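Long-range contacts in ankyrin-repeat protein (PDB 2W4S), which probably binds RNA through this all-helical domain of the PHAX type, the family of the adapter that serves snRNA and snoRNA transport: residues I26-K31 with W87-Q92; L39-N44 with G67-L72. All coordinates share one frame; numbering follows the deposited sequence.

Contact 1: I26-K31 with W87-Q92; sequences IARVIK and WNYIRQ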
loop_
_atom_site.group_PDB
_atom_site.type_symbol
_atom_site.label_atom_id
_atom_site.label_comp_id
_atom_site.label_asym_id
_atom_site.label_seq_id
_atom_site.Cartn_x
_atom_site.Cartn_y
_atom_site.Cartn_z
ATOM N N ILE C 26 4.653 -1.812 13.472
ATOM C CA ILE C 26 4.420 -0.817 12.437
ATOM C C ILE C 26 3.889 0.492 13.046
ATOM O O ILE C 26 4.277 1.574 12.613
ATOM C CB ILE C 26 3.526 -1.389 11.292
ATOM C CG1 ILE C 26 4.226 -2.585 10.639
ATOM C CG2 ILE C 26 3.155 -0.328 10.276
ATOM C CD1 ILE C 26 5.453 -2.243 9.801
ATOM N N ALA C 27 3.022 0.398 14.056
ATOM C CA ALA C 27 2.626 1.584 14.844
ATOM C C ALA C 27 3.837 2.410 15.353
ATOM O O ALA C 27 3.839 3.639 15.292
ATOM C CB ALA C 27 1.736 1.178 16.006
ATOM N N ARG C 28 4.867 1.730 15.843
ATOM C CA ARG C 28 6.062 2.428 16.305
ATOM C C ARG C 28 6.830 3.112 15.162
ATOM O O ARG C 28 7.331 4.218 15.340
ATOM C CB ARG C 28 6.924 1.529 17.211
ATOM C CG ARG C 28 6.199 1.195 18.555
ATOM C CD ARG C 28 6.990 0.339 19.548
ATOM N NE ARG C 28 7.572 -0.856 18.941
ATOM C CZ ARG C 28 7.065 -2.090 18.999
ATOM N NH1 ARG C 28 5.937 -2.341 19.644
ATOM N NH2 ARG C 28 7.691 -3.093 18.385
ATOM N N VAL C 29 6.875 2.507 13.979
ATOM C CA VAL C 29 7.504 3.182 12.826
ATOM C C VAL C 29 6.765 4.464 12.434
ATOM O O VAL C 29 7.390 5.514 12.242
ATOM C CB VAL C 29 7.605 2.266 11.597
ATOM C CG1 VAL C 29 8.193 3.025 10.398
ATOM C CG2 VAL C 29 8.438 1.029 11.913
ATOM N N ILE C 30 5.441 4.371 12.321
ATOM C CA ILE C 30 4.578 5.527 12.020
ATOM C C ILE C 30 4.716 6.634 13.070
ATOM O O ILE C 30 4.858 7.811 12.712
ATOM C CB ILE C 30 3.109 5.105 11.845
ATOM C CG1 ILE C 30 2.941 4.364 10.511
ATOM C CG2 ILE C 30 2.172 6.305 11.918
ATOM C CD1 ILE C 30 1.680 3.542 10.413
ATOM N N LYS C 31 4.700 6.248 14.350
ATOM C CA LYS C 31 4.881 7.193 15.453
ATOM C C LYS C 31 6.221 7.915 15.348
ATOM O O LYS C 31 6.315 9.109 15.657
ATOM C CB LYS C 31 4.767 6.494 16.816
ATOM C CG LYS C 31 3.336 6.385 17.346
ATOM C CD LYS C 31 3.231 5.503 18.610
ATOM C CE LYS C 31 1.856 4.776 18.653
ATOM N NZ LYS C 31 1.882 3.515 19.477
ATOM N N TRP C 87 15.569 3.722 16.881
ATOM C CA TRP C 87 15.632 2.373 16.334
ATOM C C TRP C 87 15.338 1.307 17.401
ATOM O O TRP C 87 14.717 0.293 17.127
ATOM C CB TRP C 87 16.989 2.188 15.658
ATOM C CG TRP C 87 17.426 0.783 15.292
ATOM C CD1 TRP C 87 18.391 0.053 15.921
ATOM C CD2 TRP C 87 16.954 -0.028 14.201
ATOM N NE1 TRP C 87 18.552 -1.154 15.302
ATOM C CE2 TRP C 87 17.683 -1.243 14.246
ATOM C CE3 TRP C 87 16.007 0.159 13.182
ATOM C CZ2 TRP C 87 17.494 -2.289 13.302
ATOM C CZ3 TRP C 87 15.817 -0.892 12.215
ATOM C CH2 TRP C 87 16.553 -2.095 12.295
ATOM N N ASN C 88 15.795 1.555 18.613
ATOM C CA ASN C 88 15.538 0.692 19.735
ATOM C C ASN C 88 14.076 0.733 20.176
ATOM O O ASN C 88 13.527 -0.306 20.542
ATOM C CB ASN C 88 16.477 1.041 20.888
ATOM C CG ASN C 88 17.824 0.354 20.765
ATOM O OD1 ASN C 88 18.076 -0.631 21.448
ATOM N ND2 ASN C 88 18.692 0.854 19.878
ATOM N N TYR C 89 13.444 1.910 20.138
ATOM C CA TYR C 89 12.031 2.023 20.493
ATOM C C TYR C 89 11.195 1.181 19.533
ATOM O O TYR C 89 10.350 0.397 19.983
ATOM C CB TYR C 89 11.560 3.486 20.516
ATOM C CG TYR C 89 10.049 3.678 20.507
ATOM C CD1 TYR C 89 9.265 3.423 21.650
ATOM C CD2 TYR C 89 9.391 4.123 19.348
ATOM C CE1 TYR C 89 7.856 3.613 21.636
ATOM C CE2 TYR C 89 7.981 4.320 19.323
ATOM C CZ TYR C 89 7.234 4.065 20.467
ATOM O OH TYR C 89 5.867 4.243 20.417
ATOM N N ILE C 90 11.456 1.342 18.223
ATOM C CA ILE C 90 10.771 0.611 17.164
ATOM C C ILE C 90 10.913 -0.906 17.319
ATOM O O ILE C 90 9.920 -1.629 17.206
ATOM C CB ILE C 90 11.268 1.040 15.744
ATOM C CG1 ILE C 90 10.699 2.399 15.339
ATOM C CG2 ILE C 90 10.865 0.038 14.696
ATOM C CD1 ILE C 90 11.499 3.075 14.261
ATOM N N ARG C 91 12.135 -1.371 17.589
ATOM C CA ARG C 91 12.448 -2.799 17.655
ATOM C C ARG C 91 12.074 -3.562 18.945
ATOM O O ARG C 91 12.141 -4.787 18.944
ATOM C CB ARG C 91 13.912 -3.052 17.271
ATOM C CG ARG C 91 14.077 -3.325 15.771
ATOM C CD ARG C 91 15.523 -3.521 15.374
ATOM N NE ARG C 91 16.038 -4.881 15.564
ATOM C CZ ARG C 91 17.000 -5.200 16.428
ATOM N NH1 ARG C 91 17.546 -4.262 17.192
ATOM N NH2 ARG C 91 17.421 -6.454 16.524
ATOM N N GLN C 92 11.703 -2.871 20.034
ATOM C CA GLN C 92 11.169 -3.539 21.251
ATOM C C GLN C 92 10.731 -2.553 22.351
ATOM O O GLN C 92 9.709 -1.857 22.235
ATOM C CB GLN C 92 12.156 -4.586 21.824
ATOM C CG GLN C 92 13.618 -4.111 21.959
ATOM C CD GLN C 92 14.650 -5.254 21.850
ATOM O OE1 GLN C 92 14.929 -5.959 22.834
ATOM N NE2 GLN C 92 15.235 -5.420 20.653
#

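Contact 2: L39-N44 with G67-L72; sequences LQLYEN and GVFCYL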
loop_
_atom_site.group_PDB
_atom_site.type_symbol
_atom_site.label_atom_id
_atom_site.label_comp_id
_atom_site.label_asym_id
_atom_site.label_seq_id
_atom_site.Cartn_x
_atom_site.Cartn_y
_atom_site.Cartn_z
ATOM N N LEU C 39 4.885 5.192 4.346
ATOM C CA LEU C 39 4.349 4.741 3.066
ATOM C C LEU C 39 5.423 4.631 1.999
ATOM O O LEU C 39 5.442 3.653 1.244
ATOM C CB LEU C 39 3.192 5.627 2.578
ATOM C CG LEU C 39 1.741 5.165 2.762
ATOM C CD1 LEU C 39 0.795 6.133 2.056
ATOM C CD2 LEU C 39 1.506 3.746 2.244
ATOM N N GLN C 40 6.316 5.615 1.954
ATOM C CA GLN C 40 7.499 5.589 1.061
ATOM C C GLN C 40 8.370 4.368 1.287
ATOM O O GLN C 40 8.912 3.817 0.329
ATOM C CB GLN C 40 8.369 6.839 1.211
ATOM C CG GLN C 40 7.856 8.070 0.479
ATOM C CD GLN C 40 8.742 9.319 0.686
ATOM O OE1 GLN C 40 8.242 10.455 0.796
ATOM N NE2 GLN C 40 10.061 9.107 0.742
ATOM N N LEU C 41 8.508 3.953 2.545
ATOM C CA LEU C 41 9.260 2.735 2.882
ATOM C C LEU C 41 8.539 1.456 2.361
ATOM O O LEU C 41 9.176 0.516 1.868
ATOM C CB LEU C 41 9.445 2.677 4.397
ATOM C CG LEU C 41 10.638 2.041 5.094
ATOM C CD1 LEU C 41 11.989 2.561 4.559
ATOM C CD2 LEU C 41 10.497 2.366 6.555
ATOM N N TYR C 42 7.209 1.441 2.495
ATOM C CA TYR C 42 6.374 0.313 2.071
ATOM C C TYR C 42 6.466 0.188 0.560
ATOM O O TYR C 42 6.724 -0.891 0.021
ATOM C CB TYR C 42 4.932 0.516 2.550
ATOM C CG TYR C 42 3.938 -0.432 1.937
ATOM C CD1 TYR C 42 4.139 -1.795 2.000
ATOM C CD2 TYR C 42 2.792 0.037 1.302
ATOM C CE1 TYR C 42 3.256 -2.668 1.435
ATOM C CE2 TYR C 42 1.866 -0.849 0.722
ATOM C CZ TYR C 42 2.113 -2.197 0.799
ATOM O OH TYR C 42 1.250 -3.106 0.274
ATOM N N GLU C 43 6.324 1.333 -0.104
ATOM C CA GLU C 43 6.486 1.424 -1.545
ATOM C C GLU C 43 7.839 0.936 -2.025
ATOM O O GLU C 43 7.908 0.168 -3.011
ATOM C CB GLU C 43 6.295 2.849 -2.032
ATOM C CG GLU C 43 6.448 2.905 -3.521
ATOM C CD GLU C 43 6.608 4.297 -4.058
ATOM O OE1 GLU C 43 6.945 5.231 -3.280
ATOM O OE2 GLU C 43 6.388 4.443 -5.286
ATOM N N ASN C 44 8.903 1.388 -1.349
ATOM C CA ASN C 44 10.270 1.025 -1.713
ATOM C C ASN C 44 10.515 -0.448 -1.561
ATOM O O ASN C 44 11.185 -1.037 -2.394
ATOM C CB ASN C 44 11.291 1.830 -0.917
ATOM C CG ASN C 44 11.384 3.275 -1.387
ATOM O OD1 ASN C 44 11.234 3.561 -2.578
ATOM N ND2 ASN C 44 11.594 4.203 -0.449
ATOM N N GLY C 67 10.929 -8.723 5.707
ATOM C CA GLY C 67 12.365 -8.617 5.891
ATOM C C GLY C 67 12.982 -7.481 5.097
ATOM O O GLY C 67 13.915 -6.816 5.584
ATOM N N VAL C 68 12.463 -7.250 3.882
ATOM C CA VAL C 68 12.952 -6.166 3.025
ATOM C C VAL C 68 12.727 -4.816 3.720
ATOM O O VAL C 68 13.647 -4.001 3.834
ATOM C CB VAL C 68 12.302 -6.178 1.609
ATOM C CG1 VAL C 68 12.630 -4.884 0.848
ATOM C CG2 VAL C 68 12.771 -7.400 0.786
ATOM N N PHE C 69 11.505 -4.609 4.202
ATOM C CA PHE C 69 11.092 -3.397 4.918
ATOM C C PHE C 69 11.986 -3.149 6.144
ATOM O O PHE C 69 12.352 -2.007 6.429
ATOM C CB PHE C 69 9.609 -3.561 5.298
ATOM C CG PHE C 69 8.980 -2.356 5.952
ATOM C CD1 PHE C 69 8.350 -1.378 5.178
ATOM C CD2 PHE C 69 8.973 -2.221 7.344
ATOM C CE1 PHE C 69 7.738 -0.279 5.782
ATOM C CE2 PHE C 69 8.372 -1.111 7.963
ATOM C CZ PHE C 69 7.744 -0.140 7.177
ATOM N N CYS C 70 12.377 -4.209 6.845
ATOM C CA CYS C 70 13.283 -4.062 7.991
ATOM C C CYS C 70 14.715 -3.684 7.608
ATOM O O CYS C 70 15.367 -2.912 8.299
ATOM C CB CYS C 70 13.298 -5.318 8.870
ATOM S SG CYS C 70 11.708 -5.609 9.647
ATOM N N TYR C 71 15.204 -4.260 6.522
ATOM C CA TYR C 71 16.492 -3.876 5.945
ATOM C C TYR C 71 16.467 -2.404 5.491
ATOM O O TYR C 71 17.413 -1.680 5.682
ATOM C CB TYR C 71 16.807 -4.814 4.757
ATOM C CG TYR C 71 17.727 -4.213 3.740
ATOM C CD1 TYR C 71 19.085 -4.160 3.977
ATOM C CD2 TYR C 71 17.240 -3.670 2.564
ATOM C CE1 TYR C 71 19.954 -3.578 3.080
ATOM C CE2 TYR C 71 18.097 -3.101 1.650
ATOM C CZ TYR C 71 19.464 -3.057 1.922
ATOM O OH TYR C 71 20.360 -2.493 1.044
ATOM N N LEU C 72 15.372 -1.973 4.878
ATOM C CA LEU C 72 15.216 -0.589 4.425
ATOM C C LEU C 72 15.134 0.421 5.572
ATOM O O LEU C 72 15.608 1.542 5.462
ATOM C CB LEU C 72 13.958 -0.503 3.596
ATOM C CG LEU C 72 14.077 -0.295 2.093
ATOM C CD1 LEU C 72 15.464 -0.621 1.562
ATOM C CD2 LEU C 72 12.940 -1.027 1.340
#

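Contact 1: I26-K31 with W87-Q92
Arg-28 reaches from helix 24-50 to the C-terminal end of helix 84-91 and grips the carbonyl oxygen of Ile-90 side-on with two nitrogens. Arg-28 NE lies 3.0 Å and Arg-28 NH2 2.9 Å from Ile-90 O. Both bonds are moderately bent, with N-H...O angles of 147° and 150°. That oxygen lies in the guanidinium plane, whereas both donors come from one face of the carbonyl plane, NE well above it and NH2 tilted from it. At the C-terminal end of a helix, where the helix dipole is negative, this carbonyl probably attracts the guanidinium charge. The remaining terminal nitrogen, NH1, forms a salt bridge with Glu-24, whose carboxylate also pairs with Lys-31 NZ.

Arg-28 CD lies over one face of the Tyr-89 ring, 4.0 Å from the ring centroid, a CH-pi contact; the bend at chi3 (-49°) then turns the guanidinium to Ile-90 O, almost perpendicular to that ring. Tyr-89 OH rests 3.4 Å from CD of Lys-31. On the buried side, Val-29 CG2 meets Ile-90 CG2 at 3.8 Å.

The segments 26-31 and 87-91 run roughly antiparallel, their axes 8.8 Å apart at closest approach. Val-29 also packs on Leu-73 of helix 65-78 and Ile-90 on Phe-25, while Ile-26 packs on Leu-11, Ile-14 and Leu-18 of helix 6-18.

Contact 2: L39-N44 with G67-L72
Leu-41 of helix 24-50 fits against both Phe-69 and Leu-72, which lie one turn apart on helix 65-78. Leu-41 CB sits 3.7 Å from Phe-69 CE1, and Leu-41 CD2 hangs off-centre over the ring, 4.2 Å from the centroid of Phe-69, in a CH-pi contact. The other methyl, Leu-41 CD1, takes a different neighbour and touches CB of Leu-72 at 3.8 Å, the two leucines sliding past each other in opposite directions. Leu-72 continues the seam with CD2, which lies 3.8 Å from the backbone C of Asn-44 and close to that residue's CB.

Phe-69 has CG anti to the backbone N (chi1 -175°), which carries the ring across to helix 24-50. The ring edge meets the backbone there, Phe-69 CE1 lying 3.7 Å from Tyr-42 N, which is close to the ring plane.

In the next shell, Leu-18 packs on Phe-69, while Ile-33, Leu-73 and Leu-76 also touch Leu-41. The Tyr-42 ring leads away from segment 67-72 and packs on Thr-13 and Leu-18 of helix 6-18, and its OH is hydrogen-bonded to the OH of Tyr-42 of the second subunit. Glu-43 OE2 likewise bonds Thr-16 OG1 of that subunit.

The segments 39-44 and 67-72 cross at 125°, their axes 9.4 Å apart at closest approach, joined here by apolar side chains. This apolar seam between helices 24-50 and 65-78 lies close to the chain centre and forms part of the core of the all-helical PHAX-type RNA-binding domain.

In the fold
Both contacts use helix 24-50: contact 1 lies near its start and contact 2 farther along, their centres about 14 Å apart. Contact 2 is nested within the chain loop closed by contact 1, and helices 65-78 and 84-91 are consecutive. The two contacts meet directly where Ile-26 CD1 packs 3.6 Å from Phe-69 CE2, and where Trp-87 CH2 approaches Cys-70 O at 4.2 Å. Contact 2 lies deep, about 4 Å from the chain centre to its own centre, and contact 1 farther out at about 10 Å. The second subunit reaches residues of contact 2 but leaves contact 1 untouched. All four segments belong to the PHAX-type RNA-binding family region.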